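PDB 3PQK: biofilm growth-associated repressor from Xylella fastidiosa, which represses transcription of its own operon by binding a palindromic AT-rich sequence across the -10 region of the blh promoter. Local coordinates for residues N15-L20 / A85-A90; M27-L32 / G64-R69; T52-L57 / I75-T80. All coordinates share one frame; numbering follows the deposited sequence.

Contact 1 (N15-L20 / A85-A90)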
loop_
_atom_site.group_PDB
_atom_site.type_symbol
_atom_site.label_atom_id
_atom_site.label_comp_id
_atom_site.label_asym_id
_atom_site.label_seq_id
_atom_site.Cartn_x
_atom_site.Cartn_y
_atom_site.Cartn_z
ATOM N N ASN B 15 -7.836 -2.191 -4.451
ATOM C CA ASN B 15 -8.866 -2.594 -3.479
ATOM C C ASN B 15 -8.199 -2.994 -2.156
ATOM O O ASN B 15 -8.639 -2.578 -1.084
ATOM C CB ASN B 15 -9.744 -3.729 -4.047
ATOM C CG ASN B 15 -10.587 -3.327 -5.246
ATOM O OD1 ASN B 15 -10.788 -2.144 -5.552
ATOM N ND2 ASN B 15 -11.071 -4.315 -5.972
ATOM N N LEU B 16 -7.066 -3.712 -2.250
ATOM C CA LEU B 16 -6.312 -4.077 -1.059
ATOM C C LEU B 16 -5.806 -2.819 -0.316
ATOM O O LEU B 16 -5.865 -2.788 0.915
ATOM C CB LEU B 16 -5.151 -5.005 -1.435
ATOM C CG LEU B 16 -4.174 -5.363 -0.297
ATOM C CD1 LEU B 16 -4.910 -5.990 0.874
ATOM C CD2 LEU B 16 -3.097 -6.314 -0.777
ATOM N N LEU B 17 -5.324 -1.787 -1.058
ATOM C CA LEU B 17 -4.807 -0.543 -0.461
ATOM C C LEU B 17 -5.935 0.236 0.192
ATOM O O LEU B 17 -5.729 0.826 1.251
ATOM C CB LEU B 17 -4.062 0.337 -1.490
ATOM C CG LEU B 17 -2.780 -0.251 -2.116
ATOM C CD1 LEU B 17 -2.176 0.718 -3.118
ATOM C CD2 LEU B 17 -1.760 -0.654 -1.074
ATOM N N LYS B 18 -7.133 0.223 -0.426
ATOM C CA LYS B 18 -8.325 0.877 0.153
ATOM C C LYS B 18 -8.579 0.273 1.541
ATOM O O LYS B 18 -8.777 1.013 2.505
ATOM C CB LYS B 18 -9.572 0.659 -0.723
ATOM C CG LYS B 18 -9.630 1.562 -1.935
ATOM C CD LYS B 18 -10.688 1.104 -2.933
ATOM C CE LYS B 18 -10.560 1.808 -4.264
ATOM N NZ LYS B 18 -11.557 1.300 -5.243
ATOM N N THR B 19 -8.514 -1.072 1.646
ATOM C CA THR B 19 -8.723 -1.789 2.897
ATOM C C THR B 19 -7.723 -1.354 3.961
ATOM O O THR B 19 -8.124 -1.059 5.089
ATOM C CB THR B 19 -8.652 -3.294 2.677
ATOM O OG1 THR B 19 -9.639 -3.659 1.710
ATOM C CG2 THR B 19 -8.841 -4.078 3.984
ATOM N N LEU B 20 -6.432 -1.303 3.600
ATOM C CA LEU B 20 -5.382 -0.945 4.553
ATOM C C LEU B 20 -5.318 0.560 4.856
ATOM O O LEU B 20 -4.595 0.953 5.766
ATOM C CB LEU B 20 -4.016 -1.465 4.076
ATOM C CG LEU B 20 -3.868 -2.975 3.916
ATOM C CD1 LEU B 20 -2.579 -3.303 3.263
ATOM C CD2 LEU B 20 -3.962 -3.708 5.270
ATOM N N ALA B 85 -0.286 -10.526 3.198
ATOM C CA ALA B 85 0.676 -10.512 4.309
ATOM C C ALA B 85 2.050 -10.011 3.837
ATOM O O ALA B 85 2.788 -9.409 4.626
ATOM C CB ALA B 85 0.801 -11.901 4.929
ATOM N N GLN B 86 2.351 -10.199 2.531
ATOM C CA GLN B 86 3.602 -9.733 1.905
ATOM C C GLN B 86 3.602 -8.200 1.878
ATOM O O GLN B 86 4.621 -7.574 2.160
ATOM C CB GLN B 86 3.745 -10.289 0.465
ATOM C CG GLN B 86 3.982 -11.816 0.337
ATOM C CD GLN B 86 3.921 -12.309 -1.123
ATOM O OE1 GLN B 86 4.217 -11.581 -2.078
ATOM N NE2 GLN B 86 3.529 -13.564 -1.345
ATOM N N LEU B 87 2.441 -7.594 1.622
ATOM C CA LEU B 87 2.336 -6.136 1.600
ATOM C C LEU B 87 2.458 -5.595 3.034
ATOM O O LEU B 87 3.183 -4.616 3.265
ATOM C CB LEU B 87 1.033 -5.667 0.921
ATOM C CG LEU B 87 0.742 -4.128 0.966
ATOM C CD1 LEU B 87 1.874 -3.316 0.327
ATOM C CD2 LEU B 87 -0.593 -3.806 0.315
ATOM N N VAL B 88 1.785 -6.259 3.984
ATOM C CA VAL B 88 1.817 -5.903 5.413
ATOM C C VAL B 88 3.286 -5.926 5.882
ATOM O O VAL B 88 3.752 -4.954 6.469
ATOM C CB VAL B 88 0.926 -6.817 6.283
ATOM C CG1 VAL B 88 1.110 -6.491 7.764
ATOM C CG2 VAL B 88 -0.550 -6.689 5.906
ATOM N N ASN B 89 4.016 -7.021 5.561
ATOM C CA ASN B 89 5.427 -7.164 5.907
ATOM C C ASN B 89 6.299 -6.021 5.328
ATOM O O ASN B 89 7.210 -5.563 6.010
ATOM C CB ASN B 89 5.937 -8.543 5.476
ATOM C CG ASN B 89 5.668 -9.625 6.501
ATOM O OD1 ASN B 89 5.032 -10.638 6.216
ATOM N ND2 ASN B 89 6.125 -9.430 7.727
ATOM N N ALA B 90 5.982 -5.527 4.103
ATOM C CA ALA B 90 6.703 -4.416 3.469
ATOM C C ALA B 90 6.386 -3.102 4.144
ATOM O O ALA B 90 7.284 -2.288 4.317
ATOM C CB ALA B 90 6.358 -4.325 1.989
#
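Leu87 reaches out from helix 84-96 and puts one methyl, CD2, among three leucines of helix 3-20. Leu16 meets it end-on: the two side chains extend toward each other, tip to tip, with Leu16 CD2 3.7 Å from Leu87 CD2. Leu17 comes across at about a right angle, its CD2 3.6 Å from the same methyl. Leu20 runs alongside in the opposite direction, so that its CD1 lies 3.6 Å from Leu87 CD2 and also nears Leu87 CG. The first torsion of Leu87 sets CG anti to the backbone N (chi1 174°), directing the chain toward helix 3-20. The axes of the two short helical segments approach no closer than 11.8 Å and cross at -53°. Ile65 packs against Leu16 and Leu20, while Phe95 of the second subunit lies on Leu16 and Ser21 of that subunit on Leu17, so the cluster borders the dimer interface of this ArsR-type winged-helix repressor. No hydrogen bond or charge pair spans the two segments. The terminal helices are therefore joined here by methyl-to-methyl packing alone, a contact whose stability probably rests on burial and side-chain fit rather than on directional bonds.

Contact 2 (M27-L32 / G64-R69); sequences MLVCTL and GIVETR
Helix 23-33 faces the start of strand 66-69 with Val29 and Val66 nearest, their CA atoms 7.8 Å apart, just after Gly64 has ended the preceding helix in a Schellman motif with positive phi (77°). Val29 CG1 meets Ile65 CG2 at 3.8 Å, the two branched chains crossing at a slant, and lies more loosely, at 4.3 Å, from Val66 CG2. One helical turn on, Leu32 crosses Val66 at about a right angle. Its CD1 sits against both branches of the valine, 3.7 Å from Val66 CG2 and 4.0 Å from Val66 CG1. With CG1 of Val66 opposite its backbone N (chi1 169°), both methyls are presented to the leucine. Leu79 of the neighbouring strand touches Val29 and Leu32, extending this apolar layer between the helix and the wing hairpin. Cys30 of the same helix forms a disulfide with Cys96 of helix 84-96, consistent with a role as a redox switch. Thr31 OG1 donates to Met27 O (selenomethionine) within the helix, from the face opposite Thr31 N. The four touching residues are buried and meet through aliphatic carbons, with no hydrogen bond between the segments, suggesting that mainly apolar burial holds the helix to the strand's start and the loop before it.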
loop_
_atom_site.group_PDB
_atom_site.type_symbol
_atom_site.label_atom_id
_atom_site.label_comp_id
_atom_site.label_asym_id
_atom_site.label_seq_id
_atom_site.Cartn_x
_atom_site.Cartn_y
_atom_site.Cartn_z
HETATM N N MSE B 27 -2.094 0.028 12.350
HETATM C CA MSE B 27 -1.464 -0.237 13.658
HETATM C C MSE B 27 -1.668 -1.713 14.016
HETATM O O MSE B 27 -0.713 -2.391 14.367
HETATM C CB MSE B 27 -2.050 0.685 14.734
HETATM C CG MSE B 27 -1.699 2.154 14.533
HETATM SE SE MSE B 27 -2.372 3.314 15.967
HETATM C CE MSE B 27 -4.187 3.470 15.563
ATOM N N LEU B 28 -2.867 -2.242 13.740
ATOM C CA LEU B 28 -3.204 -3.635 13.965
ATOM C C LEU B 28 -2.336 -4.582 13.147
ATOM O O LEU B 28 -1.739 -5.467 13.712
ATOM C CB LEU B 28 -4.709 -3.862 13.693
ATOM C CG LEU B 28 -5.652 -3.312 14.767
ATOM C CD1 LEU B 28 -7.089 -3.325 14.285
ATOM C CD2 LEU B 28 -5.522 -4.102 16.085
ATOM N N VAL B 29 -2.238 -4.395 11.826
ATOM C CA VAL B 29 -1.431 -5.291 10.987
ATOM C C VAL B 29 0.062 -5.223 11.289
ATOM O O VAL B 29 0.714 -6.258 11.398
ATOM C CB VAL B 29 -1.801 -5.265 9.475
ATOM C CG1 VAL B 29 -3.266 -5.657 9.261
ATOM C CG2 VAL B 29 -1.526 -3.896 8.852
ATOM N N CYS B 30 0.587 -4.016 11.535
ATOM C CA CYS B 30 2.004 -3.903 11.908
ATOM C C CYS B 30 2.295 -4.580 13.253
ATOM O O CYS B 30 3.312 -5.257 13.370
ATOM C CB CYS B 30 2.474 -2.451 11.889
ATOM S SG CYS B 30 3.069 -1.917 10.272
ATOM N N THR B 31 1.363 -4.467 14.235
ATOM C CA THR B 31 1.522 -5.137 15.545
ATOM C C THR B 31 1.560 -6.663 15.352
ATOM O O THR B 31 2.406 -7.345 15.947
ATOM C CB THR B 31 0.405 -4.710 16.526
ATOM O OG1 THR B 31 0.343 -3.282 16.598
ATOM C CG2 THR B 31 0.598 -5.287 17.934
ATOM N N LEU B 32 0.689 -7.181 14.458
ATOM C CA LEU B 32 0.577 -8.614 14.176
ATOM C C LEU B 32 1.718 -9.243 13.406
ATOM O O LEU B 32 1.834 -10.458 13.362
ATOM C CB LEU B 32 -0.783 -8.968 13.572
ATOM C CG LEU B 32 -2.010 -8.720 14.459
ATOM C CD1 LEU B 32 -3.272 -8.854 13.634
ATOM C CD2 LEU B 32 -2.077 -9.730 15.645
ATOM N N GLY B 64 -9.744 -10.928 4.702
ATOM C CA GLY B 64 -8.835 -12.076 4.609
ATOM C C GLY B 64 -7.401 -11.780 5.006
ATOM O O GLY B 64 -6.495 -12.559 4.698
ATOM N N ILE B 65 -7.185 -10.673 5.721
ATOM C CA ILE B 65 -5.839 -10.204 6.104
ATOM C C ILE B 65 -5.438 -10.744 7.483
ATOM O O ILE B 65 -4.266 -11.036 7.733
ATOM C CB ILE B 65 -5.786 -8.639 6.008
ATOM C CG1 ILE B 65 -5.975 -8.174 4.526
ATOM C CG2 ILE B 65 -4.460 -8.067 6.572
ATOM C CD1 ILE B 65 -6.284 -6.673 4.374
ATOM N N VAL B 66 -6.423 -10.864 8.376
ATOM C CA VAL B 66 -6.238 -11.364 9.717
ATOM C C VAL B 66 -7.214 -12.544 9.912
ATOM O O VAL B 66 -8.281 -12.582 9.308
ATOM C CB VAL B 66 -6.447 -10.215 10.755
ATOM C CG1 VAL B 66 -6.537 -10.743 12.189
ATOM C CG2 VAL B 66 -5.340 -9.163 10.638
ATOM N N GLU B 67 -6.838 -13.481 10.764
ATOM C CA GLU B 67 -7.659 -14.621 11.152
ATOM C C GLU B 67 -7.493 -14.875 12.665
ATOM O O GLU B 67 -6.597 -14.303 13.297
ATOM C CB GLU B 67 -7.288 -15.860 10.332
ATOM C CG GLU B 67 -5.840 -16.310 10.456
ATOM C CD GLU B 67 -5.543 -17.589 9.699
ATOM O OE1 GLU B 67 -6.502 -18.217 9.196
ATOM O OE2 GLU B 67 -4.354 -17.964 9.600
ATOM N N THR B 68 -8.319 -15.752 13.222
ATOM C CA THR B 68 -8.245 -16.093 14.634
ATOM C C THR B 68 -7.675 -17.489 14.842
ATOM O O THR B 68 -7.718 -18.352 13.945
ATOM C CB THR B 68 -9.597 -15.889 15.354
ATOM O OG1 THR B 68 -10.560 -16.811 14.829
ATOM C CG2 THR B 68 -10.103 -14.446 15.286
ATOM N N ARG B 69 -7.146 -17.711 16.042
ATOM C CA ARG B 69 -6.608 -18.995 16.464
ATOM C C ARG B 69 -7.002 -19.194 17.930
ATOM O O ARG B 69 -6.971 -18.245 18.712
ATOM C CB ARG B 69 -5.084 -19.039 16.245
ATOM C CG ARG B 69 -4.491 -20.436 16.222
ATOM C CD ARG B 69 -2.985 -20.349 16.118
ATOM N NE ARG B 69 -2.362 -20.610 17.421
ATOM C CZ ARG B 69 -1.794 -21.760 17.760
ATOM N NH1 ARG B 69 -1.700 -22.746 16.876
ATOM N NH2 ARG B 69 -1.290 -21.928 18.977
#

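Contact 3 (T52-L57 / I75-T80); sequences TLSQQL and IFYRLT
Leu57 and Tyr77 join two elements of the winged-helix fold: helix 52-62, within the predicted helix-turn-helix motif, and strand 76-79 of the two-stranded antiparallel wing. The leucine can be followed outward along its chain. Its CB already lies 4.0 Å from Tyr77 CE1, near the ring's rim. From there CG leaves opposite the carbonyl carbon (chi1 -73°) and divides into two methyls that meet different parts of the tyrosine. CD2 goes to the inner end of the ring, 3.9 Å from Tyr77 CD1, and also approaches Tyr77 CG. CD1 extends over the ring itself, 4.0 Å from its centroid and only 11° off the normal, a CH-pi contact over the face. The two side chains meet at a slant, and CB, CD1 and CD2 of the leucine all lie on the same side of the ring plane. Tyr77 also packs on Val66 and Thr68 of the partner strand, while its backbone is hydrogen-bonded to Phe37. On the helix side, Leu57 reaches Leu42, so this leucine of helix 52-62 touches both helix 39-46 and the wing. Leu57 is buried, whereas Tyr77 and Ser54 remain partly exposed. The contact therefore runs from the interior of the domain toward its surface. At that outer margin the two hydroxyls come near without a hydrogen bond across the contact: Ser54 OG stands 4.5 Å from Tyr77 OH.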
loop_
_atom_site.group_PDB
_atom_site.type_symbol
_atom_site.label_atom_id
_atom_site.label_comp_id
_atom_site.label_asym_id
_atom_site.label_seq_id
_atom_site.Cartn_x
_atom_site.Cartn_y
_atom_site.Cartn_z
ATOM N N THR B 52 -14.444 0.282 18.362
ATOM C CA THR B 52 -13.428 0.512 17.316
ATOM C C THR B 52 -12.480 -0.661 17.033
ATOM O O THR B 52 -12.472 -1.162 15.906
ATOM C CB THR B 52 -12.737 1.866 17.541
ATOM O OG1 THR B 52 -13.754 2.834 17.786
ATOM C CG2 THR B 52 -11.889 2.311 16.354
ATOM N N LEU B 53 -11.715 -1.109 18.038
ATOM C CA LEU B 53 -10.760 -2.219 17.901
ATOM C C LEU B 53 -11.376 -3.479 17.294
ATOM O O LEU B 53 -10.824 -4.004 16.325
ATOM C CB LEU B 53 -10.054 -2.518 19.246
ATOM C CG LEU B 53 -8.797 -3.383 19.206
ATOM C CD1 LEU B 53 -7.554 -2.533 19.077
ATOM C CD2 LEU B 53 -8.686 -4.185 20.461
ATOM N N SER B 54 -12.524 -3.939 17.804
ATOM C CA SER B 54 -13.167 -5.125 17.230
ATOM C C SER B 54 -13.862 -4.849 15.894
ATOM O O SER B 54 -14.007 -5.775 15.104
ATOM C CB SER B 54 -14.103 -5.814 18.224
ATOM O OG SER B 54 -13.413 -6.822 18.945
ATOM N N GLN B 55 -14.263 -3.584 15.628
ATOM C CA GLN B 55 -14.854 -3.208 14.328
ATOM C C GLN B 55 -13.780 -3.334 13.243
ATOM O O GLN B 55 -14.015 -3.966 12.203
ATOM C CB GLN B 55 -15.392 -1.767 14.326
ATOM C CG GLN B 55 -16.687 -1.581 15.110
ATOM C CD GLN B 55 -17.079 -0.132 15.308
ATOM O OE1 GLN B 55 -16.320 0.803 15.023
ATOM N NE2 GLN B 55 -18.289 0.089 15.800
ATOM N N GLN B 56 -12.579 -2.797 13.541
ATOM C CA GLN B 56 -11.424 -2.808 12.644
ATOM C C GLN B 56 -10.805 -4.168 12.407
ATOM O O GLN B 56 -10.444 -4.459 11.263
ATOM C CB GLN B 56 -10.408 -1.717 13.026
ATOM C CG GLN B 56 -11.001 -0.283 12.987
ATOM C CD GLN B 56 -11.673 0.015 11.673
ATOM O OE1 GLN B 56 -11.100 -0.215 10.608
ATOM N NE2 GLN B 56 -12.935 0.455 11.714
ATOM N N LEU B 57 -10.729 -5.046 13.446
ATOM C CA LEU B 57 -10.243 -6.432 13.270
ATOM C C LEU B 57 -11.296 -7.206 12.446
ATOM O O LEU B 57 -10.957 -8.136 11.704
ATOM C CB LEU B 57 -9.981 -7.147 14.620
ATOM C CG LEU B 57 -8.744 -6.712 15.440
ATOM C CD1 LEU B 57 -8.937 -7.005 16.954
ATOM C CD2 LEU B 57 -7.461 -7.389 14.946
ATOM N N ILE B 75 -8.637 -16.572 22.565
ATOM C CA ILE B 75 -8.737 -16.218 21.136
ATOM C C ILE B 75 -7.531 -15.295 20.750
ATOM O O ILE B 75 -7.430 -14.193 21.275
ATOM C CB ILE B 75 -10.100 -15.521 20.804
ATOM C CG1 ILE B 75 -11.316 -16.434 21.105
ATOM C CG2 ILE B 75 -10.137 -15.016 19.334
ATOM C CD1 ILE B 75 -12.571 -15.642 21.623
ATOM N N PHE B 76 -6.655 -15.749 19.843
ATOM C CA PHE B 76 -5.534 -14.940 19.339
ATOM C C PHE B 76 -5.760 -14.573 17.886
ATOM O O PHE B 76 -6.146 -15.430 17.077
ATOM C CB PHE B 76 -4.185 -15.686 19.426
ATOM C CG PHE B 76 -3.746 -15.969 20.838
ATOM C CD1 PHE B 76 -3.217 -14.957 21.634
ATOM C CD2 PHE B 76 -3.901 -17.236 21.391
ATOM C CE1 PHE B 76 -2.863 -15.203 22.959
ATOM C CE2 PHE B 76 -3.523 -17.489 22.714
ATOM C CZ PHE B 76 -2.987 -16.474 23.482
ATOM N N TYR B 77 -5.439 -13.331 17.543
ATOM C CA TYR B 77 -5.495 -12.853 16.164
ATOM C C TYR B 77 -4.101 -12.967 15.607
ATOM O O TYR B 77 -3.132 -12.861 16.341
ATOM C CB TYR B 77 -5.983 -11.414 16.110
ATOM C CG TYR B 77 -7.429 -11.252 16.532
ATOM C CD1 TYR B 77 -8.444 -11.135 15.586
ATOM C CD2 TYR B 77 -7.774 -11.145 17.876
ATOM C CE1 TYR B 77 -9.767 -10.926 15.966
ATOM C CE2 TYR B 77 -9.100 -10.948 18.270
ATOM C CZ TYR B 77 -10.094 -10.852 17.310
ATOM O OH TYR B 77 -11.400 -10.636 17.682
ATOM N N ARG B 78 -4.000 -13.213 14.320
ATOM C CA ARG B 78 -2.764 -13.392 13.597
ATOM C C ARG B 78 -3.027 -13.009 12.147
ATOM O O ARG B 78 -4.174 -13.053 11.690
ATOM C CB ARG B 78 -2.303 -14.864 13.659
ATOM C CG ARG B 78 -3.343 -15.902 13.189
ATOM C CD ARG B 78 -2.785 -17.316 13.101
ATOM N NE ARG B 78 -2.117 -17.559 11.821
ATOM C CZ ARG B 78 -1.202 -18.502 11.605
ATOM N NH1 ARG B 78 -0.814 -19.301 12.594
ATOM N NH2 ARG B 78 -0.652 -18.639 10.405
ATOM N N LEU B 79 -1.965 -12.685 11.435
ATOM C CA LEU B 79 -2.027 -12.378 10.032
ATOM C C LEU B 79 -2.278 -13.667 9.258
ATOM O O LEU B 79 -1.833 -14.743 9.673
ATOM C CB LEU B 79 -0.671 -11.811 9.583
ATOM C CG LEU B 79 -0.328 -10.403 10.040
ATOM C CD1 LEU B 79 1.086 -10.048 9.597
ATOM C CD2 LEU B 79 -1.332 -9.380 9.488
ATOM N N THR B 80 -2.927 -13.569 8.108
ATOM C CA THR B 80 -3.068 -14.780 7.288
ATOM C C THR B 80 -1.745 -14.988 6.530
ATOM O O THR B 80 -0.847 -14.141 6.615
ATOM C CB THR B 80 -4.298 -14.722 6.394
ATOM O OG1 THR B 80 -4.192 -13.612 5.516
ATOM C CG2 THR B 80 -5.581 -14.646 7.183
#

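How the contacts relate
Contacts 2 and 3 lie side by side, their centres about 6 Å apart, because strands 66-69 and 76-79 pair in the wing. Arg69 N lies 2.7 Å from Phe76 O, and Gly64 O lies 2.7 Å from Thr80 OG1, both probable hydrogen bonds. Contact 1, near the dimer interface, has its centre about 11 Å from that of contact 2 and about 15 Å from that of contact 3. Val88 links it to the interior, with Val88 CG1 3.6 Å from Val29 CB, and Ile65 CD1 sits 3.8 Å from Leu16 CD1. Leu28 of helix 23-33 in turn packs on Leu57, so packing runs from the terminal helices, through helix 23-33, to the predicted DNA-binding motif.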